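Local coordinates for endo-beta-mannanase (Opitutaceae bacterium TAV5, PDB 7BOB), which cleaves beta-1,4-mannosidic linkages as a homotrimeric exo-beta-1,4-mannosidase of glycoside hydrolase family 5, probably releasing mannose from chain ends, at residues L471-D476 and A578-L583; P539-H544 and T552-D557. All blocks are in the same frame, centred on the assembly; numbering follows the deposited sequence.

How the contacts relate
Contacts 1 and 2 lie about 7 Å apart, centre to centre, and share the mixed sheet that follows the eight-stranded parallel barrel sheet in the chain. Strand 469-473 comes first, then the hairpin 539-546 and 549-554 of contact 2, and last helix 569-583, so contact 1 brackets contact 2 in sequence. Strands 469-473 and 549-554 run side by side: Trp472 N is 2.8 Å from Thr552 O and Ala474 N is 2.8 Å from Val554 O, probable hydrogen bonds. Contact 2 therefore extends the sheet at one side, while contact 1 lays the C-terminal helix on it. Neither belongs to the barrel, where family 5 enzymes carry their active site.

Contact 1: L471-D476 and A578-L583; sequences LWHAPD and AWYAAL
Leu471 and Leu583 mark the nearest backbone approach, with CA atoms 7.3 Å apart, where helix 578-583 passes strand 471-473 at an axis separation of 10.6 Å and an angle of 134°. Such a spacing is that of a helix packed on a sheet, and side chains span it. Leu471 reaches out with CD1, which meets Leu583 CB at 4.0 Å; the two leucines cross at about a right angle. CD2 of Leu471 lies between two neighbours, close to Leu583 CB and also 4.3 Å from Tyr580 CD1.

His473 points its imidazole at the helix, its CG beside the backbone N (chi1 -79°), and forms an aromatic cluster with Trp579 and Tyr580. Its CE1 comes within 3.4 Å of Tyr580 CE1, and Tyr580 CZ lies in the imidazole plane, at its edge. On the indole side, His473 NE2 sits in the Trp579 plane, at the ring edge, 3.2 Å from Trp579 NE1. In both pairs the ring planes are inclined by about 50°, neither stacked nor edge-to-face. The polar ends converge on Glu559 of helix 558-564, whose OE2 is hydrogen-bonded to both His473 ND1 and Tyr580 OH, which should fix the imidazole's rotation.

Tyr580 also packs on helix 406-422, Trp579 meets Tyr510 and Phe512 of strand 508-512 edge-to-face, and Val554 of the adjoining strand 549-554 touches His473, Trp579 and Leu583.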
loop_
_atom_site.group_PDB
_atom_site.type_symbol
_atom_site.label_atom_id
_atom_site.label_comp_id
_atom_site.label_asym_id
_atom_site.label_seq_id
_atom_site.Cartn_x
_atom_site.Cartn_y
_atom_site.Cartn_z
ATOM N N LEU A 471 13.913 30.085 -12.137
ATOM C CA LEU A 471 12.604 29.618 -12.584
ATOM C C LEU A 471 12.090 28.622 -11.544
ATOM O O LEU A 471 12.629 27.515 -11.412
ATOM C CB LEU A 471 12.684 28.985 -13.969
ATOM C CG LEU A 471 11.380 28.375 -14.484
ATOM C CD1 LEU A 471 10.194 29.372 -14.390
ATOM C CD2 LEU A 471 11.578 27.931 -15.918
ATOM N N TRP A 472 11.061 29.019 -10.796
ATOM C CA TRP A 472 10.601 28.279 -9.616
ATOM C C TRP A 472 9.250 27.643 -9.922
ATOM O O TRP A 472 8.209 28.305 -9.847
ATOM C CB TRP A 472 10.508 29.204 -8.409
ATOM C CG TRP A 472 10.504 28.488 -7.093
ATOM C CD1 TRP A 472 10.206 27.174 -6.870
ATOM C CD2 TRP A 472 10.799 29.058 -5.812
ATOM N NE1 TRP A 472 10.310 26.892 -5.532
ATOM C CE2 TRP A 472 10.686 28.025 -4.862
ATOM C CE3 TRP A 472 11.147 30.346 -5.378
ATOM C CZ2 TRP A 472 10.911 28.233 -3.506
ATOM C CZ3 TRP A 472 11.380 30.549 -4.029
ATOM C CH2 TRP A 472 11.261 29.498 -3.108
ATOM N N HIS A 473 9.252 26.355 -10.247
ATOM C CA HIS A 473 7.983 25.679 -10.481
ATOM C C HIS A 473 7.411 25.219 -9.145
ATOM O O HIS A 473 8.029 24.403 -8.446
ATOM C CB HIS A 473 8.151 24.515 -11.451
ATOM C CG HIS A 473 8.228 24.948 -12.882
ATOM N ND1 HIS A 473 8.642 24.113 -13.897
ATOM C CD2 HIS A 473 7.955 26.142 -13.464
ATOM C CE1 HIS A 473 8.606 24.771 -15.044
ATOM N NE2 HIS A 473 8.199 26.006 -14.809
ATOM N N ALA A 474 6.252 25.780 -8.783
ATOM C CA ALA A 474 5.412 25.407 -7.650
ATOM C C ALA A 474 6.126 25.605 -6.320
ATOM O O ALA A 474 6.485 24.620 -5.667
ATOM C CB ALA A 474 4.953 23.953 -7.785
ATOM N N PRO A 475 6.364 26.842 -5.884
ATOM C CA PRO A 475 6.924 27.037 -4.542
ATOM C C PRO A 475 6.033 26.393 -3.493
ATOM O O PRO A 475 4.827 26.230 -3.681
ATOM C CB PRO A 475 6.974 28.561 -4.380
ATOM C CG PRO A 475 6.335 29.133 -5.625
ATOM C CD PRO A 475 6.356 28.084 -6.673
ATOM N N ASP A 476 6.650 25.996 -2.393
ATOM C CA ASP A 476 6.028 25.053 -1.475
ATOM C C ASP A 476 5.254 25.794 -0.393
ATOM O O ASP A 476 5.864 26.515 0.408
ATOM C CB ASP A 476 7.091 24.153 -0.855
ATOM C CG ASP A 476 6.544 23.227 0.218
ATOM O OD1 ASP A 476 5.308 23.021 0.285
ATOM O OD2 ASP A 476 7.380 22.683 0.981
ATOM N N ALA A 578 8.432 23.868 -25.119
ATOM C CA ALA A 578 8.307 25.301 -25.375
ATOM C C ALA A 578 7.956 26.079 -24.107
ATOM O O ALA A 578 8.303 27.259 -23.993
ATOM C CB ALA A 578 7.250 25.545 -26.455
ATOM N N TRP A 579 7.292 25.429 -23.142
ATOM C CA TRP A 579 6.970 26.084 -21.875
ATOM C C TRP A 579 8.222 26.615 -21.183
ATOM O O TRP A 579 8.252 27.769 -20.733
ATOM C CB TRP A 579 6.235 25.119 -20.939
ATOM C CG TRP A 579 6.032 25.713 -19.577
ATOM C CD1 TRP A 579 6.867 25.607 -18.502
ATOM C CD2 TRP A 579 4.931 26.546 -19.152
ATOM N NE1 TRP A 579 6.347 26.303 -17.429
ATOM C CE2 TRP A 579 5.165 26.893 -17.807
ATOM C CE3 TRP A 579 3.785 27.039 -19.789
ATOM C CZ2 TRP A 579 4.289 27.695 -17.080
ATOM C CZ3 TRP A 579 2.911 27.839 -19.067
ATOM C CH2 TRP A 579 3.172 28.162 -17.730
ATOM N N TYR A 580 9.259 25.768 -21.042
ATOM C CA TYR A 580 10.467 26.218 -20.349
ATOM C C TYR A 580 11.131 27.373 -21.090
ATOM O O TYR A 580 11.629 28.320 -20.464
ATOM C CB TYR A 580 11.464 25.070 -20.181
ATOM C CG TYR A 580 10.999 24.005 -19.233
ATOM C CD1 TYR A 580 11.260 24.102 -17.865
ATOM C CD2 TYR A 580 10.289 22.916 -19.695
ATOM C CE1 TYR A 580 10.818 23.145 -16.988
ATOM C CE2 TYR A 580 9.847 21.954 -18.832
ATOM C CZ TYR A 580 10.119 22.071 -17.482
ATOM O OH TYR A 580 9.671 21.103 -16.641
ATOM N N ALA A 581 11.176 27.296 -22.424
ATOM C CA ALA A 581 11.823 28.353 -23.201
ATOM C C ALA A 581 11.149 29.702 -22.958
ATOM O O ALA A 581 11.820 30.704 -22.690
ATOM C CB ALA A 581 11.817 28.001 -24.690
ATOM N N ALA A 582 9.815 29.733 -22.996
ATOM C CA ALA A 582 9.103 30.996 -22.808
ATOM C C ALA A 582 9.389 31.617 -21.441
ATOM O O ALA A 582 9.513 32.843 -21.318
ATOM C CB ALA A 582 7.605 30.782 -22.991
ATOM N N LEU A 583 9.518 30.790 -20.404
ATOM C CA LEU A 583 9.615 31.319 -19.052
ATOM C C LEU A 583 11.038 31.575 -18.594
ATOM O O LEU A 583 11.234 32.275 -17.593
ATOM C CB LEU A 583 8.951 30.359 -18.070
ATOM C CG LEU A 583 7.426 30.319 -18.167
ATOM C CD1 LEU A 583 6.933 29.878 -16.848
ATOM C CD2 LEU A 583 6.868 31.677 -18.510
#

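Contact 2: P539-H544 and T552-D557; sequences PLVLRH and TSVLAD
Arg543 presents the edge of its guanidinium to Thr552, whose OG1 lies only 9° out of the guanidinium plane. Arg543 NE donates to Thr552 OG1 at 2.9 Å with an angle of 160°, and NH2 adds a weak bond to the same OG1 at 3.3 Å. The two side chains leave the same face of the sheet and run side by side; a bend in the arginine chain (chi3 -83°) then brings the guanidinium edge to OG1. Replacing Arg543 with an alanine here is likely to leave Thr552 OG1 without either of these N-H donors.

The backbones pair as antiparallel strands. Leu542 N bonds to Ser553 O at 2.8 Å and Ser553 N returns a bond to Leu542 O at 2.9 Å, which makes these two residues a hydrogen-bonded pair; Arg543 with Thr552 and Val541 with Val554 are the non-hydrogen-bonded pairs around it. A further bond, Leu555 N to Leu540 O at 2.9 Å, is almost straight. On the face with Arg543 and Thr552, Val541 sets CG2 against Val554 CG2 at 4.1 Å and CG1 against Thr552 CG2 at 3.9 Å.

Just past the end of strand 549-554 the chain bends at Leu555 in an inverse gamma turn, spanned by a weak bond from Ala556 N to Val554 O. Leu540 CD1 still reaches Ala556 CB at 4.3 Å.

The hairpin is flanked by strand 469-473 beside 549-554 and by strand 529-533 beside 539-546; in the latter pairing Leu540 and Val541 together stand opposite Met532, a classic beta bulge. Leu542 and Leu555 rest on Ile523 of strand 520-525. Beyond the turn, Asp557 N-caps helix 558-564 and forms a salt bridge with Arg412 of helix 406-422.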
loop_
_atom_site.group_PDB
_atom_site.type_symbol
_atom_site.label_atom_id
_atom_site.label_comp_id
_atom_site.label_asym_id
_atom_site.label_seq_id
_atom_site.Cartn_x
_atom_site.Cartn_y
_atom_site.Cartn_z
ATOM N N PRO A 539 -3.814 35.197 -10.757
ATOM C CA PRO A 539 -2.380 35.070 -11.043
ATOM C C PRO A 539 -1.935 33.615 -11.071
ATOM O O PRO A 539 -2.291 32.823 -10.196
ATOM C CB PRO A 539 -1.723 35.838 -9.890
ATOM C CG PRO A 539 -2.833 36.705 -9.325
ATOM C CD PRO A 539 -4.055 35.905 -9.489
ATOM N N LEU A 540 -1.140 33.272 -12.096
ATOM C CA LEU A 540 -0.585 31.937 -12.284
ATOM C C LEU A 540 0.935 31.923 -12.442
ATOM O O LEU A 540 1.583 31.009 -11.926
ATOM C CB LEU A 540 -1.251 31.260 -13.492
ATOM C CG LEU A 540 -0.775 29.828 -13.727
ATOM C CD1 LEU A 540 -1.015 28.974 -12.478
ATOM C CD2 LEU A 540 -1.439 29.212 -14.955
ATOM N N VAL A 541 1.519 32.903 -13.139
ATOM C CA VAL A 541 2.973 33.061 -13.221
ATOM C C VAL A 541 3.341 34.460 -12.739
ATOM O O VAL A 541 2.841 35.459 -13.273
ATOM C CB VAL A 541 3.522 32.824 -14.640
ATOM C CG1 VAL A 541 5.034 32.958 -14.631
ATOM C CG2 VAL A 541 3.123 31.445 -15.174
ATOM N N LEU A 542 4.204 34.531 -11.737
ATOM C CA LEU A 542 4.735 35.786 -11.229
ATOM C C LEU A 542 6.175 35.991 -11.692
ATOM O O LEU A 542 6.893 35.035 -12.009
ATOM C CB LEU A 542 4.691 35.824 -9.702
ATOM C CG LEU A 542 3.421 35.384 -8.998
ATOM C CD1 LEU A 542 3.594 35.535 -7.489
ATOM C CD2 LEU A 542 2.222 36.199 -9.494
ATOM N N ARG A 543 6.599 37.261 -11.705
ATOM C CA ARG A 543 7.976 37.640 -12.035
ATOM C C ARG A 543 8.434 38.738 -11.085
ATOM O O ARG A 543 7.782 39.780 -10.976
ATOM C CB ARG A 543 8.106 38.116 -13.493
ATOM C CG ARG A 543 9.554 38.304 -13.955
ATOM C CD ARG A 543 9.720 38.169 -15.469
ATOM N NE ARG A 543 9.841 36.774 -15.884
ATOM C CZ ARG A 543 9.727 36.336 -17.138
ATOM N NH1 ARG A 543 9.495 37.188 -18.137
ATOM N NH2 ARG A 543 9.854 35.033 -17.394
ATOM N N HIS A 544 9.549 38.505 -10.399
ATOM C CA HIS A 544 9.983 39.362 -9.304
ATOM C C HIS A 544 11.467 39.613 -9.448
ATOM O O HIS A 544 12.256 38.660 -9.463
ATOM C CB HIS A 544 9.697 38.718 -7.944
ATOM C CG HIS A 544 9.932 39.629 -6.780
ATOM N ND1 HIS A 544 10.314 39.167 -5.539
ATOM C CD2 HIS A 544 9.828 40.974 -6.663
ATOM C CE1 HIS A 544 10.437 40.188 -4.709
ATOM N NE2 HIS A 544 10.147 41.297 -5.366
ATOM N N THR A 552 11.126 33.934 -11.475
ATOM C CA THR A 552 9.888 33.632 -12.197
ATOM C C THR A 552 9.227 32.427 -11.520
ATOM O O THR A 552 9.713 31.294 -11.638
ATOM C CB THR A 552 10.162 33.375 -13.683
ATOM O OG1 THR A 552 10.777 34.529 -14.261
ATOM C CG2 THR A 552 8.895 33.056 -14.447
ATOM N N SER A 553 8.130 32.667 -10.795
ATOM C CA SER A 553 7.445 31.625 -10.031
ATOM C C SER A 553 6.172 31.184 -10.745
ATOM O O SER A 553 5.363 32.022 -11.162
ATOM C CB SER A 553 7.111 32.111 -8.616
ATOM O OG SER A 553 8.194 32.754 -7.965
ATOM N N VAL A 554 5.985 29.871 -10.876
ATOM C CA VAL A 554 4.773 29.292 -11.454
ATOM C C VAL A 554 3.977 28.618 -10.344
ATOM O O VAL A 554 4.489 27.715 -9.666
ATOM C CB VAL A 554 5.099 28.276 -12.568
ATOM C CG1 VAL A 554 3.823 27.643 -13.121
ATOM C CG2 VAL A 554 5.933 28.919 -13.676
ATOM N N LEU A 555 2.720 29.023 -10.182
ATOM C CA LEU A 555 1.870 28.499 -9.115
ATOM C C LEU A 555 1.149 27.230 -9.556
ATOM O O LEU A 555 -0.062 27.104 -9.422
ATOM C CB LEU A 555 0.880 29.567 -8.661
ATOM C CG LEU A 555 1.547 30.899 -8.288
ATOM C CD1 LEU A 555 0.530 31.966 -7.876
ATOM C CD2 LEU A 555 2.571 30.673 -7.181
ATOM N N ALA A 556 1.894 26.285 -10.121
ATOM C CA ALA A 556 1.341 24.985 -10.474
ATOM C C ALA A 556 2.489 23.992 -10.505
ATOM O O ALA A 556 3.656 24.372 -10.657
ATOM C CB ALA A 556 0.607 25.002 -11.816
ATOM N N ASP A 557 2.152 22.713 -10.332
ATOM C CA ASP A 557 3.159 21.655 -10.408
ATOM C C ASP A 557 3.328 21.268 -11.872
ATOM O O ASP A 557 2.712 20.317 -12.367
ATOM C CB ASP A 557 2.759 20.469 -9.541
ATOM C CG ASP A 557 3.894 19.498 -9.334
ATOM O OD1 ASP A 557 4.855 19.512 -10.154
ATOM O OD2 ASP A 557 3.818 18.709 -8.374
#